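Local coordinates for putative membrane protein (Corynebacterium diphtheriae NCTC 13129, PDB 3C8I), which is of unknown function but belongs to the DUF3239 family, this chain being a folded part of a longer, probably membrane-bound protein, at residues N36-D40 / P41-P45; G78-V82 / G83-S87. All coordinates share one frame; numbering follows the deposited sequence.

Strand 29-36 runs out into contact 1, where residues 36-45 curl back on themselves before strand 47-54 returns antiparallel beside it. Further along the chain, strand 70-80 ends in contact 2, and residues 81-87 close the connection to strand 88-95, outermost within this chain. The contacts follow one another in series, neither enclosing the other, yet their loops meet at the same side of the domain, with centres about 12 Å apart. A probable hydrogen bond joins Val39 N to Asp86 O at 2.8 Å, and Val39 CG1 packs on Arg80 NH1. These links tie the 29-36/47-54 and 70-80/88-95 connections to each other.

Contact 1: residues N36-D40 / P41-P45; sequences NTNVD and PTLPP
With CG of Asp40 turned opposite the backbone N (chi1 -176°), the carboxylate reaches forward to Thr42, whose own chi1 of 65° swings OG1 back to meet it. Asp40 OD1 takes two bonds there, from Thr42 OG1 at 2.6 Å on the syn side and from Thr42 N at 2.8 Å on the anti side. Both donors approach from the same face of the carboxylate plane, each 28° out of it, and together they fix the rotation of the acid. Leu43 lies across the same side chain at about a right angle, its CG 3.9 Å from Asp40 CG. The backbone from Asp40 to Leu43 forms a type I beta turn, closed by a weak bond from Leu43 N to Asp40 O and sitting at the far end of the connection between strands 29-36 and 47-54. Nearer the strands, Asn36 OD1 makes an Asx turn by accepting from Asn38 N at 3.0 Å, the donor standing well above the carbonyl plane; the same oxygen also accepts from Arg46 N. The Asn36 side chain crosses that of Pro45 at about a right angle, bringing ND2 to 3.6 Å from Pro45 CB. Between these two turns sits one water. Four bonds grip it: it accepts from ND2 of both Asn36 and Asn38, and donates to Asp40 O at 2.7 Å and to Leu43 O at 2.8 Å.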
ATOM      1  N   ASN B  36      -1.076 -17.596 -12.251  1.00 28.70           N
ATOM      2  CA  ASN B  36      -2.322 -17.911 -12.904  1.00 28.61           C
ATOM      3  C   ASN B  36      -3.341 -16.875 -12.495  1.00 28.32           C
ATOM      4  O   ASN B  36      -3.660 -16.768 -11.315  1.00 28.53           O
ATOM      5  CB  ASN B  36      -2.789 -19.298 -12.455  1.00 28.86           C
ATOM      6  CG  ASN B  36      -4.110 -19.735 -13.086  1.00 28.33           C
ATOM      7  OD1 ASN B  36      -4.680 -19.068 -13.944  1.00 26.41           O
ATOM      8  ND2 ASN B  36      -4.579 -20.900 -12.665  1.00 27.69           N
ATOM      9  N   THR B  37      -3.856 -16.112 -13.451  1.00 28.12           N
ATOM     10  CA  THR B  37      -4.837 -15.062 -13.119  1.00 28.77           C
ATOM     11  C   THR B  37      -6.279 -15.545 -12.947  1.00 29.27           C
ATOM     12  O   THR B  37      -7.161 -14.744 -12.576  1.00 29.65           O
ATOM     13  CB  THR B  37      -4.803 -13.877 -14.104  1.00 28.61           C
ATOM     14  OG1 THR B  37      -5.292 -14.280 -15.378  1.00 27.99           O
ATOM     15  CG2 THR B  37      -3.415 -13.336 -14.257  1.00 28.31           C
ATOM     16  N   ASN B  38      -6.550 -16.828 -13.186  1.00 29.53           N
ATOM     17  CA  ASN B  38      -7.901 -17.368 -12.927  1.00 30.75           C
ATOM     18  C   ASN B  38      -8.193 -17.480 -11.441  1.00 31.61           C
ATOM     19  O   ASN B  38      -7.400 -18.044 -10.691  1.00 31.33           O
ATOM     20  CB  ASN B  38      -8.090 -18.771 -13.552  1.00 30.01           C
ATOM     21  CG  ASN B  38      -8.201 -18.734 -15.053  1.00 30.01           C
ATOM     22  OD1 ASN B  38      -8.616 -17.727 -15.634  1.00 29.39           O
ATOM     23  ND2 ASN B  38      -7.859 -19.857 -15.710  1.00 28.09           N
ATOM     24  N   VAL B  39      -9.351 -16.980 -11.018  1.00 33.28           N
ATOM     25  CA  VAL B  39      -9.770 -17.165  -9.634  1.00 35.21           C
ATOM     26  C   VAL B  39     -10.038 -18.654  -9.350  1.00 36.32           C
ATOM     27  O   VAL B  39      -9.640 -19.156  -8.298  1.00 37.14           O
ATOM     28  CB  VAL B  39     -10.950 -16.243  -9.259  1.00 36.03           C
ATOM     29  CG1 VAL B  39     -11.469 -16.587  -7.869  1.00 38.36           C
ATOM     30  CG2 VAL B  39     -10.491 -14.764  -9.320  1.00 36.42           C
ATOM     31  N   ASP B  40     -10.614 -19.368 -10.331  1.00 37.05           N
ATOM     32  CA  ASP B  40     -10.795 -20.829 -10.233  1.00 37.36           C
ATOM     33  C   ASP B  40      -9.576 -21.599 -10.737  1.00 38.17           C
ATOM     34  O   ASP B  40      -9.322 -21.641 -11.954  1.00 37.90           O
ATOM     35  CB  ASP B  40     -12.024 -21.257 -11.015  1.00 37.14           C
ATOM     36  CG  ASP B  40     -12.335 -22.755 -10.876  1.00 37.08           C
ATOM     37  OD1 ASP B  40     -11.461 -23.573 -10.507  1.00 36.31           O
ATOM     38  OD2 ASP B  40     -13.483 -23.107 -11.167  1.00 37.06           O
ATOM     39  N   PRO B  41      -8.849 -22.258  -9.819  1.00 38.84           N
ATOM     40  CA  PRO B  41      -7.584 -22.888 -10.175  1.00 39.37           C
ATOM     41  C   PRO B  41      -7.736 -24.222 -10.913  1.00 39.77           C
ATOM     42  O   PRO B  41      -6.737 -24.766 -11.391  1.00 41.24           O
ATOM     43  CB  PRO B  41      -6.919 -23.100  -8.810  1.00 40.21           C
ATOM     44  CG  PRO B  41      -8.067 -23.374  -7.912  1.00 40.33           C
ATOM     45  CD  PRO B  41      -9.170 -22.469  -8.394  1.00 39.91           C
ATOM     46  N   THR B  42      -8.959 -24.742 -11.008  1.00 38.72           N
ATOM     47  CA  THR B  42      -9.186 -26.014 -11.676  1.00 38.65           C
ATOM     48  C   THR B  42      -9.246 -25.830 -13.193  1.00 38.05           C
ATOM     49  O   THR B  42      -9.040 -26.778 -13.936  1.00 38.28           O
ATOM     50  CB  THR B  42     -10.466 -26.711 -11.154  1.00 38.93           C
ATOM     51  OG1 THR B  42     -11.620 -25.927 -11.483  1.00 39.29           O
ATOM     52  CG2 THR B  42     -10.385 -26.889  -9.617  1.00 39.51           C
ATOM     53  N   LEU B  43      -9.494 -24.600 -13.648  1.00 36.87           N
ATOM     54  CA  LEU B  43      -9.576 -24.332 -15.079  1.00 35.91           C
ATOM     55  C   LEU B  43      -8.180 -24.384 -15.698  1.00 34.97           C
ATOM     56  O   LEU B  43      -7.179 -24.250 -14.970  1.00 33.77           O
ATOM     57  CB  LEU B  43     -10.190 -22.952 -15.309  1.00 35.65           C
ATOM     58  CG  LEU B  43     -11.575 -22.689 -14.734  1.00 35.00           C
ATOM     59  CD1 LEU B  43     -12.028 -21.326 -15.156  1.00 34.89           C
ATOM     60  CD2 LEU B  43     -12.596 -23.753 -15.207  1.00 36.06           C
ATOM     61  N   PRO B  44      -8.099 -24.514 -17.043  1.00 33.70           N
ATOM     62  CA  PRO B  44      -6.792 -24.324 -17.670  1.00 33.94           C
ATOM     63  C   PRO B  44      -6.253 -22.941 -17.297  1.00 33.80           C
ATOM     64  O   PRO B  44      -7.015 -21.963 -17.344  1.00 32.87           O
ATOM     65  CB  PRO B  44      -7.098 -24.378 -19.164  1.00 33.63           C
ATOM     66  CG  PRO B  44      -8.378 -25.143 -19.273  1.00 33.69           C
ATOM     67  CD  PRO B  44      -9.154 -24.765 -18.040  1.00 34.10           C
ATOM     68  N   PRO B  45      -4.971 -22.866 -16.891  1.00 34.00           N
ATOM     69  CA  PRO B  45      -4.462 -21.629 -16.324  1.00 33.67           C
ATOM     70  C   PRO B  45      -4.327 -20.504 -17.341  1.00 33.65           C
ATOM     71  O   PRO B  45      -4.089 -20.740 -18.543  1.00 31.46           O
ATOM     72  CB  PRO B  45      -3.088 -22.018 -15.771  1.00 33.99           C
ATOM     73  CG  PRO B  45      -2.697 -23.266 -16.490  1.00 35.12           C
ATOM     74  CD  PRO B  45      -3.963 -23.946 -16.905  1.00 34.49           C
TER
HETATM   75  O   HOH W   1      -7.217 -21.811 -13.681  1.00 32.78           O

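Contact 2: residues G78-V82 / G83-S87; sequences GQRSV and GNQDS
The backbones of Ser81 and Ser87 meet where the chain leaves strand 70-80 and comes back toward strand 88-95. The backbone bond is the clearest link: Ser81 N gives its hydrogen to Ser87 O at 2.9 Å, nearly straight at 165°. It joins the two ends of the loop just beyond the antiparallel pairing, which Gln79 continues with Asp89 and Gln90. Among the side-chain polar groups, Ser81 OG sits between its own backbone N and carbonyl carbon (chi1 62°), which directs it into the loop. There it lies 3.2 Å from Ser87 O, but whether its proton goes there is not settled, since another acceptor is within reach. On the returning arm Asn84 ND2 donates to Ser87 OG at 3.0 Å, a bent bond with the hydroxyl somewhat out of the amide plane. Outside the loop, the Arg80 chain, extended from CG to NE, runs obliquely past Gln85, with guanidinium and amide planes 56° apart; NH1 comes to 4.2 Å from Gln85 NE2, a loose approach of two N-H groups and no bond. Across the subunit interface Val82 packs on Arg70 of the second subunit. The closure of this loop thus rests chiefly on the neutral backbone bond from Ser81 N to Ser87 O, with the Asn84 ND2 to Ser87 OG bond less secure, while the charged Arg80 stays at its exposed margin.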
ATOM      1  N   GLY B  78      -4.170 -11.490  -3.833  1.00 35.05           N
ATOM      2  CA  GLY B  78      -4.515 -10.887  -5.102  1.00 35.73           C
ATOM      3  C   GLY B  78      -5.758 -10.024  -5.018  1.00 35.28           C
ATOM      4  O   GLY B  78      -6.504 -10.115  -4.046  1.00 36.40           O
ATOM      5  N   GLN B  79      -5.991  -9.218  -6.042  1.00 35.17           N
ATOM      6  CA  GLN B  79      -7.169  -8.372  -6.101  1.00 36.68           C
ATOM      7  C   GLN B  79      -7.919  -8.673  -7.368  1.00 37.56           C
ATOM      8  O   GLN B  79      -7.316  -8.824  -8.433  1.00 35.89           O
ATOM      9  CB  GLN B  79      -6.794  -6.875  -6.044  1.00 36.03           C
ATOM     10  CG  GLN B  79      -5.881  -6.515  -4.839  1.00 35.70           C
ATOM     11  CD  GLN B  79      -6.422  -6.955  -3.500  1.00 34.71           C
ATOM     12  OE1 GLN B  79      -7.626  -6.948  -3.270  1.00 37.38           O
ATOM     13  NE2 GLN B  79      -5.524  -7.335  -2.596  1.00 35.78           N
ATOM     14  N   ARG B  80      -9.244  -8.740  -7.247  1.00 39.24           N
ATOM     15  CA  ARG B  80     -10.120  -9.082  -8.370  1.00 41.76           C
ATOM     16  C   ARG B  80     -10.205  -7.993  -9.426  1.00 42.00           C
ATOM     17  O   ARG B  80     -10.096  -6.802  -9.125  1.00 41.61           O
ATOM     18  CB  ARG B  80     -11.529  -9.440  -7.858  1.00 42.75           C
ATOM     19  CG  ARG B  80     -11.571 -10.835  -7.243  1.00 45.34           C
ATOM     20  CD  ARG B  80     -12.809 -11.074  -6.355  1.00 47.00           C
ATOM     21  NE  ARG B  80     -12.624 -12.273  -5.523  1.00 50.72           N
ATOM     22  CZ  ARG B  80     -12.996 -13.515  -5.859  1.00 52.37           C
ATOM     23  NH1 ARG B  80     -13.625 -13.757  -7.010  1.00 53.19           N
ATOM     24  NH2 ARG B  80     -12.750 -14.524  -5.021  1.00 53.36           N
ATOM     25  N   SER B  81     -10.407  -8.407 -10.674  1.00 42.56           N
ATOM     26  CA  SER B  81     -10.618  -7.463 -11.764  1.00 43.83           C
ATOM     27  C   SER B  81     -12.033  -6.883 -11.642  1.00 44.13           C
ATOM     28  O   SER B  81     -12.954  -7.569 -11.174  1.00 43.69           O
ATOM     29  CB  SER B  81     -10.451  -8.141 -13.118  1.00 44.03           C
ATOM     30  OG  SER B  81     -11.423  -9.148 -13.252  1.00 47.09           O
ATOM     31  N   VAL B  82     -12.186  -5.630 -12.053  1.00 44.67           N
ATOM     32  CA  VAL B  82     -13.472  -4.949 -11.997  1.00 46.17           C
ATOM     33  C   VAL B  82     -14.422  -5.469 -13.091  1.00 47.12           C
ATOM     34  O   VAL B  82     -15.545  -5.894 -12.795  1.00 46.97           O
ATOM     35  CB  VAL B  82     -13.344  -3.373 -12.094  1.00 46.14           C
ATOM     36  CG1 VAL B  82     -12.269  -2.955 -13.044  1.00 47.30           C
ATOM     37  CG2 VAL B  82     -14.673  -2.727 -12.548  1.00 45.62           C
ATOM     38  N   GLY B  83     -13.970  -5.421 -14.341  1.00 48.37           N
ATOM     39  CA  GLY B  83     -14.837  -5.741 -15.485  1.00 49.76           C
ATOM     40  C   GLY B  83     -15.151  -7.226 -15.501  1.00 51.58           C
ATOM     41  O   GLY B  83     -16.316  -7.653 -15.458  1.00 52.01           O
ATOM     42  N   ASN B  84     -14.087  -8.020 -15.540  1.00 53.23           N
ATOM     43  CA  ASN B  84     -14.214  -9.433 -15.248  1.00 54.21           C
ATOM     44  C   ASN B  84     -14.634  -9.639 -13.799  1.00 54.09           C
ATOM     45  O   ASN B  84     -14.546  -8.752 -12.957  1.00 55.26           O
ATOM     46  CB  ASN B  84     -12.899 -10.184 -15.527  1.00 54.75           C
ATOM     47  CG  ASN B  84     -12.892 -10.891 -16.879  1.00 56.58           C
ATOM     48  OD1 ASN B  84     -13.441 -10.385 -17.867  1.00 60.15           O
ATOM     49  ND2 ASN B  84     -12.256 -12.063 -16.931  1.00 57.83           N
ATOM     50  N   GLN B  85     -15.220 -10.789 -13.555  1.00 53.50           N
ATOM     51  CA  GLN B  85     -15.021 -11.492 -12.322  1.00 52.42           C
ATOM     52  C   GLN B  85     -14.346 -12.738 -12.905  1.00 50.97           C
ATOM     53  O   GLN B  85     -14.183 -12.836 -14.137  1.00 50.37           O
ATOM     54  CB  GLN B  85     -16.359 -11.815 -11.648  1.00 53.25           C
ATOM     55  CG  GLN B  85     -16.353 -11.626 -10.126  1.00 55.04           C
ATOM     56  CD  GLN B  85     -17.550 -12.285  -9.448  1.00 55.19           C
ATOM     57  OE1 GLN B  85     -18.573 -12.562 -10.088  1.00 57.51           O
ATOM     58  NE2 GLN B  85     -17.427 -12.533  -8.138  1.00 58.57           N
ATOM     59  N   ASP B  86     -13.949 -13.675 -12.053  1.00 48.80           N
ATOM     60  CA  ASP B  86     -13.176 -14.835 -12.499  1.00 47.22           C
ATOM     61  C   ASP B  86     -11.671 -14.574 -12.715  1.00 45.17           C
ATOM     62  O   ASP B  86     -10.923 -15.542 -12.886  1.00 44.39           O
ATOM     63  CB  ASP B  86     -13.753 -15.453 -13.795  1.00 47.67           C
ATOM     64  CG  ASP B  86     -15.266 -15.643 -13.751  1.00 49.16           C
ATOM     65  OD1 ASP B  86     -15.808 -16.019 -12.681  1.00 51.47           O
ATOM     66  OD2 ASP B  86     -15.904 -15.415 -14.807  1.00 51.36           O
ATOM     67  N   SER B  87     -11.220 -13.307 -12.712  1.00 42.52           N
ATOM     68  CA  SER B  87      -9.785 -13.000 -12.867  1.00 40.34           C
ATOM     69  C   SER B  87      -9.223 -12.109 -11.766  1.00 38.42           C
ATOM     70  O   SER B  87      -9.923 -11.219 -11.282  1.00 37.50           O
ATOM     71  CB  SER B  87      -9.520 -12.291 -14.187  1.00 40.22           C
ATOM     72  OG  SER B  87      -9.962 -13.069 -15.272  1.00 40.58           O
TER